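Local coordinates for Acarbose/maltose binding protein GacH (Streptomyces glaucescens, PDB 3K01) that binds acarbose as the extracellular solute receptor of an ABC transporter and probably also recognises maltose, at residues E38-T43 with L332-T337. Numbering follows the deposited sequence.
Sequences EAEKAT and LSLLPT
The carboxylate of Glu40 lies with one face against Leu334, whose CD1 stands almost directly over Glu40 OE2 at 3.8 Å. The second methyl, Leu334 CD2, approaches OE2 at 3.5 Å from the same side but obliquely, displaced toward the outer end of the group. Close to the carboxylate plane sits water 1, which donates to Glu40 OE2 at 2.7 Å and to the carbonyl oxygen Leu332 O at 2.8 Å. With no direct hydrogen bond between the two segments, this water is the polar link, and it engages the same oxygen that the methyls cover. Glu40 can reach so far because its chain runs extended beyond CG (chi2 164°), and its aliphatic part becomes a packing surface: CB meets Leu332 CD1 at 3.9 Å. One acidic side chain thus packs its CB and CG on Leu332 while its carboxylate oxygen OE2 takes a water hydrogen bond. In the solute-binding protein fold, Glu40 lies in the region where the chain enters helix 41-49, part of the helical connection in a beta-alpha-beta crossover between the parallel strands 28-34 and 58-64. Its partner Leu332 ends helix 322-332; Ser333 then takes positive phi and the chain turns into a loop, where Leu334 also touches Val139 of strand 132-148. Thr43 and Leu332 point their ends at one another. Thr43 OG1 is 3.7 Å from Leu332 CD2, while Thr43 CG2, anti to its own backbone nitrogen, packs 4.0 Å from Leu332 CD1.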
loop_
_atom_site.group_PDB
_atom_site.type_symbol
_atom_site.label_atom_id
_atom_site.label_comp_id
_atom_site.label_asym_id
_atom_site.label_seq_id
_atom_site.Cartn_x
_atom_site.Cartn_y
_atom_site.Cartn_z
ATOM N N GLU A 38 -10.754 -8.232 11.693
ATOM C CA GLU A 38 -11.526 -9.239 12.418
ATOM C C GLU A 38 -11.195 -10.672 12.004
ATOM O O GLU A 38 -11.123 -11.561 12.855
ATOM C CB GLU A 38 -13.031 -8.957 12.250
ATOM C CG GLU A 38 -13.972 -10.022 12.801
ATOM C CD GLU A 38 -13.976 -10.097 14.318
ATOM O OE1 GLU A 38 -13.690 -9.072 14.993
ATOM O OE2 GLU A 38 -14.293 -11.188 14.842
ATOM N N ALA A 39 -11.007 -10.885 10.703
ATOM C CA ALA A 39 -10.734 -12.211 10.171
ATOM C C ALA A 39 -9.282 -12.633 10.389
ATOM O O ALA A 39 -8.966 -13.821 10.347
ATOM C CB ALA A 39 -11.075 -12.270 8.690
ATOM N N GLU A 40 -8.397 -11.649 10.573
ATOM C CA GLU A 40 -6.953 -11.913 10.682
ATOM C C GLU A 40 -6.457 -12.044 12.111
ATOM O O GLU A 40 -5.426 -12.669 12.344
ATOM C CB GLU A 40 -6.171 -10.787 10.008
ATOM C CG GLU A 40 -6.401 -10.723 8.517
ATOM C CD GLU A 40 -5.969 -9.427 7.880
ATOM O OE1 GLU A 40 -5.769 -8.412 8.599
ATOM O OE2 GLU A 40 -5.849 -9.438 6.626
ATOM N N LYS A 41 -7.191 -11.465 13.063
ATOM C CA LYS A 41 -6.611 -11.238 14.396
ATOM C C LYS A 41 -6.387 -12.508 15.209
ATOM O O LYS A 41 -5.431 -12.571 15.989
ATOM C CB LYS A 41 -7.396 -10.196 15.192
ATOM C CG LYS A 41 -8.828 -10.616 15.534
ATOM C CD LYS A 41 -9.590 -9.464 16.149
ATOM C CE LYS A 41 -10.997 -9.903 16.563
ATOM N NZ LYS A 41 -11.760 -8.745 17.080
ATOM N N ALA A 42 -7.228 -13.527 15.034
ATOM C CA ALA A 42 -6.994 -14.795 15.752
ATOM C C ALA A 42 -5.663 -15.416 15.330
ATOM O O ALA A 42 -4.893 -15.890 16.159
ATOM C CB ALA A 42 -8.149 -15.796 15.539
ATOM N N THR A 43 -5.392 -15.394 14.030
ATOM C CA THR A 43 -4.142 -15.939 13.514
ATOM C C THR A 43 -2.955 -15.123 14.009
ATOM O O THR A 43 -1.937 -15.698 14.446
ATOM C CB THR A 43 -4.147 -15.967 11.977
ATOM O OG1 THR A 43 -5.170 -16.866 11.535
ATOM C CG2 THR A 43 -2.807 -16.412 11.405
ATOM N N LEU A 332 -3.701 -16.369 5.866
ATOM C CA LEU A 332 -4.401 -15.105 5.662
ATOM C C LEU A 332 -4.263 -14.530 4.263
ATOM O O LEU A 332 -4.903 -13.538 3.966
ATOM C CB LEU A 332 -3.886 -14.058 6.661
ATOM C CG LEU A 332 -4.012 -14.432 8.142
ATOM C CD1 LEU A 332 -3.426 -13.312 8.990
ATOM C CD2 LEU A 332 -5.500 -14.692 8.498
ATOM N N SER A 333 -3.366 -15.082 3.451
ATOM C CA SER A 333 -3.126 -14.622 2.077
ATOM C C SER A 333 -2.613 -13.182 2.010
ATOM O O SER A 333 -2.783 -12.505 0.992
ATOM C CB SER A 333 -4.392 -14.776 1.229
ATOM O OG SER A 333 -4.712 -16.153 1.124
ATOM N N LEU A 334 -1.963 -12.714 3.078
ATOM C CA LEU A 334 -1.243 -11.441 3.024
ATOM C C LEU A 334 0.077 -11.639 2.336
ATOM O O LEU A 334 0.692 -12.707 2.438
ATOM C CB LEU A 334 -1.052 -10.870 4.425
ATOM C CG LEU A 334 -2.345 -10.513 5.145
ATOM C CD1 LEU A 334 -2.067 -10.126 6.594
ATOM C CD2 LEU A 334 -3.109 -9.405 4.385
ATOM N N LEU A 335 0.554 -10.612 1.654
ATOM C CA LEU A 335 1.714 -10.771 0.785
ATOM C C LEU A 335 3.016 -10.535 1.561
ATOM O O LEU A 335 3.163 -9.507 2.204
ATOM C CB LEU A 335 1.639 -9.801 -0.411
ATOM C CG LEU A 335 0.341 -9.920 -1.217
ATOM C CD1 LEU A 335 0.213 -8.765 -2.186
ATOM C CD2 LEU A 335 0.276 -11.270 -1.966
ATOM N N PRO A 336 3.960 -11.494 1.475
ATOM C CA PRO A 336 5.194 -11.325 2.246
ATOM C C PRO A 336 6.128 -10.267 1.707
ATOM O O PRO A 336 6.062 -9.877 0.535
ATOM C CB PRO A 336 5.870 -12.695 2.158
ATOM C CG PRO A 336 5.153 -13.458 1.082
ATOM C CD PRO A 336 3.911 -12.757 0.696
ATOM N N THR A 337 7.052 -9.828 2.554
ATOM C CA THR A 337 8.089 -8.936 2.077
ATOM C C THR A 337 9.381 -9.660 1.780
ATOM O O THR A 337 10.245 -9.118 1.095
ATOM C CB THR A 337 8.388 -7.842 3.076
ATOM O OG1 THR A 337 8.914 -8.428 4.288
ATOM C CG2 THR A 337 7.132 -7.068 3.389
HETATM O O HOH W 1 -6.475 -11.522 5.003
#